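Local coordinates for D-3-phosphoglycerate dehydrogenase-related protein (Vibrio cholerae, PDB 4S1V), which probably catalyses the NAD-dependent oxidoreduction of a 2-hydroxyacid such as 3-phosphoglycerate, as a member of the D-isomer-specific 2-hydroxyacid dehydrogenase family, at residues 116-120 with 258-262; 200-206 with 224-229. All coordinates share one frame; numbering follows the deposited sequence.

Contact 1 of 2, residues 116-120 with 258-262; sequences AASRH and RQAAV
Q259 reaches from its strand to the last turn of helix 104-119 and grips the carbonyl of A117: its NE2 donates to A117 O at 2.8 Å. The bond shows how an amide can use a helix end. A117 O already receives the weak backbone bond from H120 N (3.4 Å), and Q259 NE2 comes in from above the carbonyl plane, 63° out of it, while the oxygen itself lies close to the plane of the Q259 amide. An extended chain beyond CG (chi2 -178°) carries the amide this far from the strand. Its other branch, OE1, rests 3.2 Å from H120 CE1, with the ring and amide planes 32° apart.

In the Rossmann-type sheet of the nucleotide-binding domain, strand 259-262 lies between strands 233-236 and 283-285, and the C-terminal turn of helix 104-119 packs against it. H120 ends that helix in a Schellman motif with positive phi and is also the N-cap of helix 121-129. Its CG sits beside its own backbone N, and the ring is borne toward Q259, with N136 and L139 also touching it. Farther along the strand the contact becomes purely apolar. A117 and A261 each turn their CB toward the opposite segment, and the two methyls meet at 4.2 Å (A117 CB to A261 CB), with L284 of the neighbouring strand touching both alanines, while L233 packs on A117 and Q259.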
ATOM      1  N   ALA C 116       8.954   7.105  16.471  1.00 21.68           N
ATOM      2  CA  ALA C 116       8.173   7.005  15.229  1.00 21.88           C
ATOM      3  C   ALA C 116       8.580   5.787  14.392  1.00 22.13           C
ATOM      4  O   ALA C 116       7.730   5.046  13.892  1.00 21.78           O
ATOM      5  CB  ALA C 116       8.309   8.275  14.400  1.00 21.78           C
ATOM      6  N   ALA C 117       9.886   5.600  14.244  1.00 22.93           N
ATOM      7  CA  ALA C 117      10.438   4.472  13.501  1.00 23.18           C
ATOM      8  C   ALA C 117      10.052   3.152  14.163  1.00 22.60           C
ATOM      9  O   ALA C 117       9.623   2.214  13.495  1.00 22.49           O
ATOM     10  CB  ALA C 117      11.952   4.601  13.403  1.00 22.86           C
ATOM     11  N   SER C 118      10.191   3.100  15.483  1.00 22.80           N
ATOM     12  CA  SER C 118       9.900   1.889  16.247  1.00 21.90           C
ATOM     13  C   SER C 118       8.452   1.473  16.079  1.00 21.82           C
ATOM     14  O   SER C 118       8.157   0.289  15.991  1.00 21.67           O
ATOM     15  CB  SER C 118      10.209   2.084  17.730  1.00 21.34           C
ATOM     16  OG  SER C 118      11.599   2.220  17.936  1.00 21.57           O
ATOM     17  N   ARG C 119       7.549   2.444  16.018  1.00 21.38           N
ATOM     18  CA  ARG C 119       6.135   2.105  16.000  1.00 21.47           C
ATOM     19  C   ARG C 119       5.471   2.241  14.632  1.00 21.23           C
ATOM     20  O   ARG C 119       4.254   2.087  14.529  1.00 20.11           O
ATOM     21  CB  ARG C 119       5.378   2.872  17.093  1.00 21.63           C
ATOM     22  CG  ARG C 119       5.872   2.593  18.513  1.00 22.27           C
ATOM     23  CD  ARG C 119       5.587   1.166  18.992  1.00 22.04           C
ATOM     24  NE  ARG C 119       4.163   0.940  19.232  1.00 21.88           N
ATOM     25  CZ  ARG C 119       3.556   1.044  20.412  1.00 21.48           C
ATOM     26  NH1 ARG C 119       4.239   1.352  21.511  1.00 21.40           N
ATOM     27  NH2 ARG C 119       2.254   0.816  20.493  1.00 20.91           N
ATOM     28  N   HIS C 120       6.282   2.482  13.594  1.00 21.34           N
ATOM     29  CA  HIS C 120       5.813   2.683  12.211  1.00 22.90           C
ATOM     30  C   HIS C 120       4.774   3.752  12.104  1.00 23.39           C
ATOM     31  O   HIS C 120       3.829   3.647  11.320  1.00 23.38           O
ATOM     32  CB  HIS C 120       5.301   1.383  11.599  1.00 23.55           C
ATOM     33  CG  HIS C 120       6.315   0.271  11.610  1.00 23.91           C
ATOM     34  ND1 HIS C 120       7.509   0.381  11.006  1.00 24.25           N
ATOM     35  CD2 HIS C 120       6.271  -1.002  12.179  1.00 24.65           C
ATOM     36  CE1 HIS C 120       8.200  -0.766  11.175  1.00 25.36           C
ATOM     37  NE2 HIS C 120       7.439  -1.609  11.898  1.00 24.96           N
ATOM     38  N   ARG C 258      15.509  -5.007   8.881  1.00 30.30           N
ATOM     39  CA  ARG C 258      16.237  -3.966   9.592  1.00 29.69           C
ATOM     40  C   ARG C 258      15.591  -2.610   9.349  1.00 29.24           C
ATOM     41  O   ARG C 258      14.869  -2.420   8.369  1.00 29.31           O
ATOM     42  CB  ARG C 258      17.679  -3.916   9.106  1.00 31.46           C
ATOM     43  CG  ARG C 258      18.545  -5.040   9.642  1.00 31.63           C
ATOM     44  CD  ARG C 258      19.971  -4.892   9.164  1.00 32.21           C
ATOM     45  NE  ARG C 258      20.556  -3.618   9.587  1.00 31.78           N
ATOM     46  CZ  ARG C 258      21.861  -3.413   9.714  1.00 31.93           C
ATOM     47  NH1 ARG C 258      22.712  -4.408   9.465  1.00 31.16           N
ATOM     48  NH2 ARG C 258      22.318  -2.227  10.096  1.00 30.41           N
ATOM     49  N   GLN C 259      15.877  -1.662  10.234  1.00 27.67           N
ATOM     50  CA  GLN C 259      15.331  -0.323  10.124  1.00 26.76           C
ATOM     51  C   GLN C 259      16.391   0.766  10.282  1.00 25.76           C
ATOM     52  O   GLN C 259      17.471   0.538  10.829  1.00 24.06           O
ATOM     53  CB  GLN C 259      14.221  -0.130  11.158  1.00 28.60           C
ATOM     54  CG  GLN C 259      12.890  -0.728  10.749  1.00 30.70           C
ATOM     55  CD  GLN C 259      11.808  -0.483  11.781  1.00 32.24           C
ATOM     56  OE1 GLN C 259      11.177  -1.423  12.252  1.00 33.02           O
ATOM     57  NE2 GLN C 259      11.590   0.785  12.139  1.00 30.50           N
ATOM     58  N   ALA C 260      16.072   1.955   9.785  1.00 24.65           N
ATOM     59  CA  ALA C 260      16.930   3.111   9.965  1.00 23.67           C
ATOM     60  C   ALA C 260      16.069   4.356  10.113  1.00 23.58           C
ATOM     61  O   ALA C 260      14.913   4.371   9.696  1.00 23.60           O
ATOM     62  CB  ALA C 260      17.914   3.253   8.810  1.00 23.53           C
ATOM     63  N   ALA C 261      16.625   5.379  10.754  1.00 22.41           N
ATOM     64  CA  ALA C 261      15.993   6.678  10.835  1.00 21.99           C
ATOM     65  C   ALA C 261      17.096   7.719  10.653  1.00 21.89           C
ATOM     66  O   ALA C 261      18.116   7.665  11.342  1.00 22.15           O
ATOM     67  CB  ALA C 261      15.301   6.847  12.178  1.00 22.07           C
ATOM     68  N   VAL C 262      16.909   8.633   9.703  1.00 20.89           N
ATOM     69  CA  VAL C 262      17.907   9.670   9.422  1.00 20.61           C
ATOM     70  C   VAL C 262      17.297  11.072   9.349  1.00 20.28           C
ATOM     71  O   VAL C 262      16.161  11.248   8.898  1.00 20.94           O
ATOM     72  CB  VAL C 262      18.741   9.371   8.149  1.00 20.39           C
ATOM     73  CG1 VAL C 262      19.645   8.170   8.374  1.00 21.20           C
ATOM     74  CG2 VAL C 262      17.849   9.152   6.931  1.00 19.67           C
TER

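Contact 2 of 2, residues 200-206 with 224-229; sequences FAKADVL and DLLAMK
D224 lays its CB over the centre of the F200 ring, 3.7 Å from the centroid and 8° off the ring normal, a CH-pi contact. The contact lies where helix 196-202 meets helix 222-226, the helix of the beta-alpha-beta unit formed with strands 205-208 and 233-236. The opposite ring face meets L206 CD1 toward its rim, so the phenyl is sandwiched. M228 fills the edge: its CG lies 3.6 Å from F200 CD2, and its sulfur makes a Met-aromatic contact near the ring plane. A bend at the thioether (chi3 73°) then swings CE to 3.9 Å from L206 CB. D224 OD2 turns elsewhere, to a salt bridge with K196 NZ and a hydrogen bond from T221 N.

The other end is wetter and more polar. A201 and A227 lie at the surface, and K229, extended beyond CG, runs past the carbonyl of A201. One water links F200 O, A203 O and K229 N; a second bridges K202 O and K229 NZ, which also makes a weak direct bond to K202 O. The buried carboxylate of D204 has OD2 bonded to T149 N, while K229 NZ, in a salt bridge, meets D204 OD1 at 2.7 Å from above the carboxylate plane.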
ATOM      1  N   PHE C 200      28.523  -2.417  17.726  1.00 23.32           N
ATOM      2  CA  PHE C 200      27.609  -2.721  16.622  1.00 23.85           C
ATOM      3  C   PHE C 200      26.891  -4.056  16.768  1.00 24.75           C
ATOM      4  O   PHE C 200      25.743  -4.191  16.341  1.00 24.35           O
ATOM      5  CB  PHE C 200      28.307  -2.605  15.260  1.00 23.96           C
ATOM      6  CG  PHE C 200      28.414  -1.192  14.772  1.00 22.87           C
ATOM      7  CD1 PHE C 200      29.422  -0.360  15.236  1.00 23.50           C
ATOM      8  CD2 PHE C 200      27.485  -0.680  13.872  1.00 23.45           C
ATOM      9  CE1 PHE C 200      29.512   0.960  14.808  1.00 23.23           C
ATOM     10  CE2 PHE C 200      27.570   0.634  13.435  1.00 22.84           C
ATOM     11  CZ  PHE C 200      28.587   1.455  13.906  1.00 23.21           C
ATOM     12  N   ALA C 201      27.558  -5.030  17.388  1.00 25.50           N
ATOM     13  CA  ALA C 201      26.959  -6.348  17.594  1.00 26.53           C
ATOM     14  C   ALA C 201      25.809  -6.331  18.607  1.00 26.76           C
ATOM     15  O   ALA C 201      24.812  -7.030  18.421  1.00 27.31           O
ATOM     16  CB  ALA C 201      28.024  -7.357  18.012  1.00 26.95           C
ATOM     17  N   LYS C 202      25.944  -5.523  19.659  1.00 27.01           N
ATOM     18  CA  LYS C 202      25.037  -5.584  20.812  1.00 27.41           C
ATOM     19  C   LYS C 202      23.911  -4.541  20.830  1.00 26.91           C
ATOM     20  O   LYS C 202      22.910  -4.723  21.519  1.00 27.21           O
ATOM     21  CB  LYS C 202      25.832  -5.524  22.125  1.00 28.43           C
ATOM     22  CG  LYS C 202      26.796  -6.686  22.309  1.00 30.80           C
ATOM     23  CD  LYS C 202      27.417  -6.699  23.698  1.00 32.98           C
ATOM     24  CE  LYS C 202      28.310  -7.925  23.868  1.00 34.43           C
ATOM     25  NZ  LYS C 202      28.597  -8.240  25.295  1.00 34.47           N
ATOM     26  N   ALA C 203      24.052  -3.459  20.074  1.00 26.31           N
ATOM     27  CA  ALA C 203      23.046  -2.395  20.128  1.00 25.62           C
ATOM     28  C   ALA C 203      21.775  -2.820  19.402  1.00 25.30           C
ATOM     29  O   ALA C 203      21.845  -3.330  18.291  1.00 26.26           O
ATOM     30  CB  ALA C 203      23.594  -1.106  19.540  1.00 25.09           C
ATOM     31  N   ASP C 204      20.624  -2.650  20.048  1.00 23.75           N
ATOM     32  CA  ASP C 204      19.338  -2.832  19.370  1.00 23.95           C
ATOM     33  C   ASP C 204      18.952  -1.567  18.617  1.00 22.63           C
ATOM     34  O   ASP C 204      18.482  -1.620  17.481  1.00 22.25           O
ATOM     35  CB  ASP C 204      18.245  -3.198  20.374  1.00 25.04           C
ATOM     36  CG  ASP C 204      18.466  -4.555  20.997  1.00 26.24           C
ATOM     37  OD1 ASP C 204      18.531  -5.536  20.240  1.00 27.90           O
ATOM     38  OD2 ASP C 204      18.576  -4.644  22.241  1.00 26.29           O
ATOM     39  N   VAL C 205      19.142  -0.429  19.280  1.00 21.27           N
ATOM     40  CA  VAL C 205      18.973   0.878  18.672  1.00 20.97           C
ATOM     41  C   VAL C 205      20.330   1.562  18.785  1.00 20.99           C
ATOM     42  O   VAL C 205      20.883   1.680  19.883  1.00 21.14           O
ATOM     43  CB  VAL C 205      17.881   1.702  19.386  1.00 20.96           C
ATOM     44  CG1 VAL C 205      17.791   3.109  18.798  1.00 21.04           C
ATOM     45  CG2 VAL C 205      16.534   0.991  19.295  1.00 20.79           C
ATOM     46  N   LEU C 206      20.872   1.985  17.650  1.00 20.50           N
ATOM     47  CA  LEU C 206      22.193   2.591  17.612  1.00 20.90           C
ATOM     48  C   LEU C 206      22.113   4.013  17.053  1.00 20.74           C
ATOM     49  O   LEU C 206      21.697   4.211  15.906  1.00 19.40           O
ATOM     50  CB  LEU C 206      23.124   1.727  16.763  1.00 20.61           C
ATOM     51  CG  LEU C 206      24.634   1.959  16.813  1.00 21.18           C
ATOM     52  CD1 LEU C 206      25.352   0.682  16.381  1.00 21.84           C
ATOM     53  CD2 LEU C 206      25.048   3.116  15.921  1.00 20.88           C
ATOM     54  N   ASP C 224      30.633  -2.389   9.501  1.00 26.53           N
ATOM     55  CA  ASP C 224      30.022  -2.061  10.793  1.00 25.81           C
ATOM     56  C   ASP C 224      28.499  -2.225  10.754  1.00 25.84           C
ATOM     57  O   ASP C 224      27.918  -2.830  11.651  1.00 24.48           O
ATOM     58  CB  ASP C 224      30.370  -0.634  11.226  1.00 25.25           C
ATOM     59  CG  ASP C 224      31.860  -0.427  11.472  1.00 25.35           C
ATOM     60  OD1 ASP C 224      32.565  -1.394  11.843  1.00 24.76           O
ATOM     61  OD2 ASP C 224      32.317   0.727  11.306  1.00 24.68           O
ATOM     62  N   LEU C 225      27.855  -1.679   9.719  1.00 26.16           N
ATOM     63  CA  LEU C 225      26.408  -1.841   9.557  1.00 26.11           C
ATOM     64  C   LEU C 225      26.010  -3.311   9.438  1.00 26.97           C
ATOM     65  O   LEU C 225      25.014  -3.736  10.031  1.00 27.28           O
ATOM     66  CB  LEU C 225      25.887  -1.058   8.351  1.00 26.00           C
ATOM     67  CG  LEU C 225      26.104   0.456   8.330  1.00 25.68           C
ATOM     68  CD1 LEU C 225      25.561   1.033   7.037  1.00 25.92           C
ATOM     69  CD2 LEU C 225      25.470   1.147   9.537  1.00 25.62           C
ATOM     70  N   LEU C 226      26.800  -4.084   8.691  1.00 26.44           N
ATOM     71  CA  LEU C 226      26.486  -5.500   8.438  1.00 27.10           C
ATOM     72  C   LEU C 226      26.621  -6.378   9.682  1.00 27.59           C
ATOM     73  O   LEU C 226      26.019  -7.454   9.756  1.00 29.37           O
ATOM     74  CB  LEU C 226      27.341  -6.058   7.293  1.00 26.21           C
ATOM     75  CG  LEU C 226      27.010  -5.529   5.892  1.00 26.09           C
ATOM     76  CD1 LEU C 226      28.178  -5.753   4.941  1.00 26.17           C
ATOM     77  CD2 LEU C 226      25.730  -6.165   5.364  1.00 26.06           C
ATOM     78  N   ALA C 227      27.395  -5.903  10.656  1.00 27.37           N
ATOM     79  CA  ALA C 227      27.587  -6.605  11.920  1.00 26.62           C
ATOM     80  C   ALA C 227      26.451  -6.348  12.910  1.00 25.98           C
ATOM     81  O   ALA C 227      26.489  -6.848  14.034  1.00 24.73           O
ATOM     82  CB  ALA C 227      28.931  -6.230  12.538  1.00 26.72           C
ATOM     83  N   MET C 228      25.443  -5.578  12.494  1.00 25.13           N
ATOM     84  CA  MET C 228      24.335  -5.230  13.389  1.00 24.58           C
ATOM     85  C   MET C 228      23.285  -6.342  13.432  1.00 24.66           C
ATOM     86  O   MET C 228      23.226  -7.177  12.529  1.00 24.42           O
ATOM     87  CB  MET C 228      23.696  -3.890  12.984  1.00 24.96           C
ATOM     88  CG  MET C 228      24.545  -2.669  13.339  1.00 25.57           C
ATOM     89  SD  MET C 228      23.896  -1.072  12.800  1.00 24.67           S
ATOM     90  CE  MET C 228      22.530  -0.869  13.943  1.00 23.53           C
ATOM     91  N   LYS C 229      22.466  -6.347  14.482  1.00 23.66           N
ATOM     92  CA  LYS C 229      21.345  -7.283  14.592  1.00 25.62           C
ATOM     93  C   LYS C 229      20.366  -7.165  13.409  1.00 25.87           C
ATOM     94  O   LYS C 229      20.149  -6.066  12.887  1.00 26.27           O
ATOM     95  CB  LYS C 229      20.600  -7.076  15.915  1.00 26.25           C
ATOM     96  CG  LYS C 229      21.362  -7.537  17.140  1.00 26.96           C
ATOM     97  CD  LYS C 229      20.563  -7.231  18.393  1.00 28.83           C
ATOM     98  CE  LYS C 229      21.297  -7.661  19.655  1.00 29.65           C
ATOM     99  NZ  LYS C 229      20.572  -7.203  20.876  1.00 29.29           N
TER
HETATM  100  O   HOH W   1      22.982  -4.089  16.257  1.00 24.75           O
HETATM  101  O   HOH W   2      22.011  -6.756  23.147  1.00 37.26           O

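Overall arrangement
Both contacts reach the same parallel sheet, their centres 14 Å apart, and contact 2 is nested within the chain loop that contact 1 closes. Strand 233-236 runs between them and serves both: L233 shares backbone hydrogen bonds with D204 and L206 and packs on V205, while F234 has a backbone hydrogen bond with Q259 and packs on L206, L225 and M228. R258 provides the direct link, with its NH1 2.5 Å from L225 O in a probable hydrogen bond and its NH2 packing 3.3 Å from M228 SD. Strand 205-208 also adjoins strand 150-153, which is followed by a turn and helix start with a GxGxxG pattern, consistent with dinucleotide binding. At contact 1, R119 bonds A105 O and G290 O of a second subunit.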